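Local coordinates for protein extracellular subtilisin-like serine proteinase (PDB 1SH7) that probably cleaves proteins as a secreted, calcium-binding, subtilisin-like serine endopeptidase of the peptidase S8 family, here the catalytic domain of a cold-adapted enzyme, at residues G54-V58 and D59-D63; Q244-G247 and L248-R252; V96-C99 and S100-T104. One frame throughout, in Å; residues are numbered along the deposited sequence.

Contact 1: G54-V58 and D59-D63; sequences GYDFV and DNDAD. With CA (calcium ion), chain D.
Asp56 OD2 accepts the backbone N of Asp59 at 2.9 Å, from above the carboxylate plane, plus a weak bond from Val58 N. The other oxygen, Asp56 OD1, binds the calcium ion at 2.2 Å and is also hydrogen-bonded by Arg95. With CG anti to the backbone N (chi1 178°), the group reaches into the turn formed by the residues that follow. Asp61 meets the ion with both oxygens, OD1 at 2.5 Å, its carboxylate almost perpendicular (83°) to that of Asp56. Asp61 OD1 additionally takes Asp63 N through its anti lone pair, an Asx turn; Asp63 O, just beyond, also binds the ion, and three waters complete the shell. The backbone beneath is a G1 beta bulge at the end of edge strand 51-56, Asn60 and Asp61 both facing Asp56, and Asp56 N binds Asp61 O at 2.9 Å. That same carbonyl oxygen lies over the centre of the Tyr55 ring, 3.5 Å above its plane, while Asn60 OD1 lies at the edge of the ring, near its plane. Asp59 OD2 accepts from a metal-bound water at 2.6 Å and forms a salt bridge with Arg95.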
loop_
_atom_site.group_PDB
_atom_site.type_symbol
_atom_site.label_atom_id
_atom_site.label_comp_id
_atom_site.label_asym_id
_atom_site.label_seq_id
_atom_site.Cartn_x
_atom_site.Cartn_y
_atom_site.Cartn_z
ATOM N N GLY A 54 -7.458 -7.450 -13.893
ATOM C CA GLY A 54 -7.066 -8.765 -13.420
ATOM C C GLY A 54 -8.307 -9.653 -13.496
ATOM O O GLY A 54 -8.517 -10.403 -14.466
ATOM N N TYR A 55 -9.129 -9.552 -12.454
ATOM C CA TYR A 55 -10.444 -10.164 -12.433
ATOM C C TYR A 55 -11.380 -9.351 -11.532
ATOM O O TYR A 55 -10.928 -8.684 -10.591
ATOM C CB TYR A 55 -10.369 -11.610 -11.927
ATOM C CG TYR A 55 -11.640 -12.381 -12.231
ATOM C CD1 TYR A 55 -11.868 -12.910 -13.498
ATOM C CD2 TYR A 55 -12.613 -12.564 -11.261
ATOM C CE1 TYR A 55 -13.058 -13.591 -13.802
ATOM C CE2 TYR A 55 -13.783 -13.286 -11.535
ATOM C CZ TYR A 55 -14.005 -13.790 -12.796
ATOM O OH TYR A 55 -15.200 -14.459 -13.052
ATOM N N ASP A 56 -12.680 -9.396 -11.837
ATOM C CA ASP A 56 -13.735 -8.751 -11.017
ATOM C C ASP A 56 -14.599 -9.792 -10.270
ATOM O O ASP A 56 -15.499 -10.390 -10.854
ATOM C CB ASP A 56 -14.592 -7.871 -11.950
ATOM C CG ASP A 56 -15.750 -7.186 -11.254
ATOM O OD1 ASP A 56 -16.408 -6.319 -11.920
ATOM O OD2 ASP A 56 -16.079 -7.424 -10.077
ATOM N N PHE A 57 -14.347 -9.975 -8.981
ATOM C CA PHE A 57 -15.085 -10.933 -8.163
ATOM C C PHE A 57 -16.392 -10.409 -7.573
ATOM O O PHE A 57 -17.089 -11.147 -6.892
ATOM C CB PHE A 57 -14.220 -11.434 -7.015
ATOM C CG PHE A 57 -13.109 -12.312 -7.470
ATOM C CD1 PHE A 57 -13.352 -13.645 -7.752
ATOM C CD2 PHE A 57 -11.848 -11.788 -7.686
ATOM C CE1 PHE A 57 -12.333 -14.464 -8.191
ATOM C CE2 PHE A 57 -10.817 -12.583 -8.147
ATOM C CZ PHE A 57 -11.053 -13.924 -8.406
ATOM N N VAL A 58 -16.665 -9.128 -7.773
ATOM C CA VAL A 58 -17.925 -8.539 -7.376
ATOM C C VAL A 58 -18.969 -8.962 -8.418
ATOM O O VAL A 58 -20.025 -9.482 -8.095
ATOM C CB VAL A 58 -17.811 -6.973 -7.286
ATOM C CG1 VAL A 58 -19.163 -6.312 -7.085
ATOM C CG2 VAL A 58 -16.861 -6.551 -6.179
ATOM N N ASP A 59 -18.669 -8.770 -9.690
ATOM C CA ASP A 59 -19.637 -9.086 -10.742
ATOM C C ASP A 59 -19.304 -10.337 -11.581
ATOM O O ASP A 59 -19.992 -10.643 -12.559
ATOM C CB ASP A 59 -19.804 -7.862 -11.643
ATOM C CG ASP A 59 -20.541 -6.747 -10.940
ATOM O OD1 ASP A 59 -21.450 -7.066 -10.145
ATOM O OD2 ASP A 59 -20.260 -5.545 -11.086
ATOM N N ASN A 60 -18.246 -11.039 -11.190
ATOM C CA ASN A 60 -17.729 -12.184 -11.942
ATOM C C ASN A 60 -17.588 -11.892 -13.427
ATOM O O ASN A 60 -18.261 -12.470 -14.267
ATOM C CB ASN A 60 -18.563 -13.432 -11.652
ATOM C CG ASN A 60 -18.465 -13.842 -10.196
ATOM O OD1 ASN A 60 -17.355 -14.002 -9.654
ATOM N ND2 ASN A 60 -19.610 -13.927 -9.525
ATOM N N ASP A 61 -16.668 -10.984 -13.732
ATOM C CA ASP A 61 -16.386 -10.597 -15.101
ATOM C C ASP A 61 -14.892 -10.218 -15.226
ATOM O O ASP A 61 -14.158 -10.255 -14.225
ATOM C CB ASP A 61 -17.377 -9.522 -15.587
ATOM C CG ASP A 61 -17.163 -8.152 -14.967
ATOM O OD1 ASP A 61 -16.027 -7.613 -15.010
ATOM O OD2 ASP A 61 -18.113 -7.519 -14.443
ATOM N N ALA A 62 -14.464 -9.931 -16.445
ATOM C CA ALA A 62 -13.034 -9.737 -16.758
ATOM C C ALA A 62 -12.578 -8.292 -16.703
ATOM O O ALA A 62 -11.412 -8.003 -16.996
ATOM C CB ALA A 62 -12.700 -10.336 -18.153
ATOM N N ASP A 63 -13.481 -7.382 -16.346
ATOM C CA ASP A 63 -13.243 -5.957 -16.410
ATOM C C ASP A 63 -13.288 -5.393 -14.981
ATOM O O ASP A 63 -14.359 -5.276 -14.375
ATOM C CB ASP A 63 -14.273 -5.281 -17.332
ATOM C CG ASP A 63 -14.027 -3.802 -17.499
ATOM O OD1 ASP A 63 -14.595 -3.177 -18.438
ATOM O OD2 ASP A 63 -13.258 -3.185 -16.741
HETATM CA CA CA D . -16.628 -5.389 -13.915
HETATM O O HOH W 1 -9.020 -9.375 -17.192
HETATM O O HOH W 2 -18.823 -4.693 -13.138
HETATM O O HOH W 3 -16.090 -3.294 -12.930
HETATM O O HOH W 4 -17.247 -4.439 -16.001
#

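Contact 2: Q244-G247 and L248-R252; sequences QLTG and LLNSR
From Gln244 to Ser251 the backbone runs as a regular helix, the carbonyl oxygens of residues 244-247 each accepting from the N four residues on, most nearly straight at Leu249 N to Leu245 O (2.9 Å, 174° at the hydrogen). Leu248 N adds a weak second bond to Leu245 O. Thr246 O accepts two full-strength bonds. Besides Asn250 N at 3.0 Å it takes the side-chain amide, Asn250 ND2, at 2.9 Å; this second donor comes in above the carbonyl plane, 53° out of it, whereas the helix N-H is tilted only slightly from that plane. Asn250 folds back along the helix to do this, and its ND2 also lies 3.7 Å from Thr246 CG2, the two side chains running side by side. Thr246 turns CG2 rather than its hydroxyl toward Asn250, since OG1 is anti to the carbonyl carbon (chi1 -69°) and bonds to Pro242 O in the preceding turn. The Asn250 side chain is about 5 Å from that of Asp196, a calcium ligand. On the buried side Leu245 CD1 rests 4.0 Å from Leu249 CG, the branches crossing at a slant. Both leucines pack on Tyr233 of helix 219-236, and Leu249 also touches Val174 of strand 174-179; the pair joins helix 242-252 to helix 219-236 and to the sheet. Elsewhere Leu248 CG lies over one face of the Arg252 guanidinium, offset toward its rim; Arg252 also makes a salt bridge with Glu236 and a cation-pi contact with Tyr233. The contact thus divides by chemistry: leucine branches hold the inner face by apolar packing, while the Asn250 amide gives Thr246 O a second donor and thereby ties its own rotation to the backbone.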
loop_
_atom_site.group_PDB
_atom_site.type_symbol
_atom_site.label_atom_id
_atom_site.label_comp_id
_atom_site.label_asym_id
_atom_site.label_seq_id
_atom_site.Cartn_x
_atom_site.Cartn_y
_atom_site.Cartn_z
ATOM N N GLN A 244 12.159 -11.480 3.450
ATOM C CA GLN A 244 13.255 -10.554 3.132
ATOM C C GLN A 244 12.762 -9.129 2.914
ATOM O O GLN A 244 13.398 -8.177 3.387
ATOM C CB GLN A 244 14.067 -11.018 1.934
ATOM C CG GLN A 244 14.895 -12.306 2.197
ATOM C CD GLN A 244 15.457 -12.921 0.948
ATOM O OE1 GLN A 244 14.778 -12.925 -0.091
ATOM N NE2 GLN A 244 16.725 -13.373 0.997
ATOM N N LEU A 245 11.637 -8.979 2.235
ATOM C CA LEU A 245 11.112 -7.648 1.911
ATOM C C LEU A 245 10.634 -6.967 3.201
ATOM O O LEU A 245 10.965 -5.804 3.455
ATOM C CB LEU A 245 9.989 -7.746 0.862
ATOM C CG LEU A 245 9.298 -6.494 0.283
ATOM C CD1 LEU A 245 10.021 -5.223 0.527
ATOM C CD2 LEU A 245 9.103 -6.683 -1.248
ATOM N N THR A 246 9.896 -7.693 4.038
ATOM C CA THR A 246 9.522 -7.205 5.358
ATOM C C THR A 246 10.753 -6.732 6.144
ATOM O O THR A 246 10.755 -5.625 6.702
ATOM C CB THR A 246 8.784 -8.294 6.122
ATOM O OG1 THR A 246 7.505 -8.511 5.495
ATOM C CG2 THR A 246 8.508 -7.871 7.581
ATOM N N GLY A 247 11.795 -7.557 6.169
ATOM C CA GLY A 247 13.025 -7.213 6.860
ATOM C C GLY A 247 13.617 -5.890 6.395
ATOM O O GLY A 247 14.127 -5.121 7.189
ATOM N N LEU A 248 13.574 -5.662 5.092
ATOM C CA LEU A 248 14.172 -4.506 4.483
ATOM C C LEU A 248 13.311 -3.243 4.721
ATOM O O LEU A 248 13.848 -2.166 4.961
ATOM C CB LEU A 248 14.310 -4.793 2.998
ATOM C CG LEU A 248 15.576 -4.492 2.243
ATOM C CD1 LEU A 248 16.797 -4.895 2.981
ATOM C CD2 LEU A 248 15.472 -5.196 0.869
ATOM N N LEU A 249 11.994 -3.352 4.625
ATOM C CA LEU A 249 11.103 -2.252 5.023
ATOM C C LEU A 249 11.383 -1.791 6.454
ATOM O O LEU A 249 11.410 -0.591 6.762
ATOM C CB LEU A 249 9.626 -2.692 4.893
ATOM C CG LEU A 249 9.073 -2.725 3.465
ATOM C CD1 LEU A 249 7.685 -3.377 3.460
ATOM C CD2 LEU A 249 9.073 -1.273 2.811
ATOM N N ASN A 250 11.577 -2.759 7.343
ATOM C CA ASN A 250 11.963 -2.496 8.717
ATOM C C ASN A 250 13.335 -1.882 8.912
ATOM O O ASN A 250 13.477 -0.899 9.624
ATOM C CB ASN A 250 11.928 -3.803 9.514
ATOM C CG ASN A 250 10.569 -4.099 10.064
ATOM O OD1 ASN A 250 10.152 -3.489 11.054
ATOM N ND2 ASN A 250 9.865 -5.038 9.440
ATOM N N SER A 251 14.343 -2.460 8.296
ATOM C CA SER A 251 15.723 -2.014 8.517
ATOM C C SER A 251 15.996 -0.689 7.851
ATOM O O SER A 251 16.805 0.076 8.363
ATOM C CB SER A 251 16.763 -3.081 8.100
ATOM O OG SER A 251 16.609 -3.474 6.765
ATOM N N ARG A 252 15.309 -0.387 6.765
ATOM C CA ARG A 252 15.457 0.901 6.074
ATOM C C ARG A 252 14.587 2.046 6.634
ATOM O O ARG A 252 14.828 3.228 6.305
ATOM C CB ARG A 252 15.174 0.745 4.595
ATOM C CG ARG A 252 16.203 -0.101 3.877
ATOM C CD ARG A 252 15.911 -0.351 2.444
ATOM N NE ARG A 252 17.078 -0.982 1.810
ATOM C CZ ARG A 252 17.155 -1.324 0.537
ATOM N NH1 ARG A 252 16.120 -1.128 -0.272
ATOM N NH2 ARG A 252 18.291 -1.854 0.073
#

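Contact 3: V96-C99 and S100-T104; sequences VLSC and SGSGT
Ser98 N meets Ser102 O at 2.7 Å in an almost linear backbone bond (175° at the hydrogen), and Gly101 N returns to Ser98 O at 2.9 Å, closing a type I turn from Ser98 to Gly101. The latter donor stands well above the carbonyl plane, and Gly101 continues the chain with positive phi (94°). Hydroxyl bonds reinforce this from within. Ser98 OG, set between the backbone N and the carbonyl carbon (chi1 75°), points into the bend, where it accepts from Ser100 OG at 2.8 Å and donates to Ser102 O at 3.1 Å. Ser102 O is therefore held by both the N and the OG of one serine. A water bridges the open end, donating to Val96 O at 2.6 Å and accepting from Thr104 N. Van der Waals contact is slight: Leu97 CD2 rests on the backbone, 3.9 Å from Gly103 N. Covalently, Cys99 is joined to Cys67 by a disulfide. Thr104 is the N-cap of helix 105-118, its OG1 accepting from Gly107 N. The whole is the loop joining strand 90-95 to that helix, within the beta-alpha-beta crossover leading on to strand 123-127. Leu97 packs on Asp37, a predicted member of the charge relay system, and its side chain is about 7 Å from the bound phenylmethanesulfonic acid; as in proteinase K, Gly101 to Gly103 probably line the substrate cleft.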
loop_
_atom_site.group_PDB
_atom_site.type_symbol
_atom_site.label_atom_id
_atom_site.label_comp_id
_atom_site.label_asym_id
_atom_site.label_seq_id
_atom_site.Cartn_x
_atom_site.Cartn_y
_atom_site.Cartn_z
ATOM N N VAL A 96 -12.668 -6.567 -5.642
ATOM C CA VAL A 96 -13.405 -7.338 -4.647
ATOM C C VAL A 96 -14.392 -6.507 -3.823
ATOM O O VAL A 96 -15.078 -7.075 -2.963
ATOM C CB VAL A 96 -12.466 -8.086 -3.663
ATOM C CG1 VAL A 96 -11.544 -9.083 -4.430
ATOM C CG2 VAL A 96 -11.623 -7.094 -2.822
ATOM N N LEU A 97 -14.433 -5.192 -4.085
ATOM C CA LEU A 97 -15.344 -4.266 -3.414
ATOM C C LEU A 97 -16.211 -3.536 -4.449
ATOM O O LEU A 97 -15.712 -3.085 -5.521
ATOM C CB LEU A 97 -14.552 -3.246 -2.592
ATOM C CG LEU A 97 -13.509 -3.758 -1.595
ATOM C CD1 LEU A 97 -12.735 -2.577 -1.063
ATOM C CD2 LEU A 97 -14.164 -4.515 -0.434
ATOM N N SER A 98 -17.504 -3.427 -4.118
ATOM C CA SER A 98 -18.551 -2.831 -4.972
ATOM C C SER A 98 -18.383 -1.337 -5.240
ATOM O O SER A 98 -17.477 -0.722 -4.701
ATOM C CB SER A 98 -19.931 -3.050 -4.340
ATOM O OG SER A 98 -20.136 -2.190 -3.234
ATOM N N CYS A 99 -19.266 -0.746 -6.051
ATOM C CA CYS A 99 -19.160 0.684 -6.341
ATOM C C CYS A 99 -19.319 1.506 -5.041
ATOM O O CYS A 99 -18.784 2.612 -4.929
ATOM C CB CYS A 99 -20.218 1.153 -7.318
ATOM S SG CYS A 99 -20.332 0.301 -8.880
ATOM N N SER A 100 -20.058 0.963 -4.085
ATOM C CA SER A 100 -20.203 1.595 -2.776
ATOM C C SER A 100 -19.042 1.330 -1.820
ATOM O O SER A 100 -18.995 1.912 -0.743
ATOM C CB SER A 100 -21.482 1.130 -2.100
ATOM O OG SER A 100 -21.341 -0.206 -1.686
ATOM N N GLY A 101 -18.119 0.449 -2.182
ATOM C CA GLY A 101 -16.963 0.165 -1.345
ATOM C C GLY A 101 -17.176 -1.023 -0.417
ATOM O O GLY A 101 -16.302 -1.345 0.374
ATOM N N SER A 102 -18.326 -1.690 -0.531
ATOM C CA SER A 102 -18.589 -2.897 0.262
ATOM C C SER A 102 -18.276 -4.173 -0.494
ATOM O O SER A 102 -18.366 -4.266 -1.716
ATOM C CB SER A 102 -20.035 -2.950 0.801
ATOM O OG SER A 102 -21.023 -3.136 -0.205
ATOM N N GLY A 103 -17.911 -5.176 0.275
ATOM C CA GLY A 103 -17.630 -6.472 -0.283
ATOM C C GLY A 103 -17.962 -7.549 0.702
ATOM O O GLY A 103 -18.473 -7.303 1.805
ATOM N N THR A 104 -17.675 -8.764 0.279
ATOM C CA THR A 104 -17.927 -9.928 1.070
ATOM C C THR A 104 -16.590 -10.564 1.410
ATOM O O THR A 104 -15.614 -10.418 0.673
ATOM C CB THR A 104 -18.804 -10.911 0.284
ATOM O OG1 THR A 104 -18.048 -11.537 -0.767
ATOM C CG2 THR A 104 -19.958 -10.172 -0.420
HETATM O O HOH W 5 -16.474 -9.159 -2.422
#

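Contacts 1 and 3 are surface loops on one side of the chain, following the neighbouring parallel strands 51-56 and 90-95; they touch where Val58 CG2 packs 3.4 Å from Val96 C. Contact 2 lies beyond the chain's centre, about 33 Å between centres from contact 1, and is partly buried, with helix 242-252 against helix 219-236. Chemistry follows place. The first loop is shaped by carboxylates around a metal ion, the second by serine hydroxyls, a water and a disulfide, whereas the helix relies on regular backbone bonds, one side-chain amide and leucines. Calcium recurs near contact 2, about 6 Å from the Thr246 side chain, but is bound by other residues.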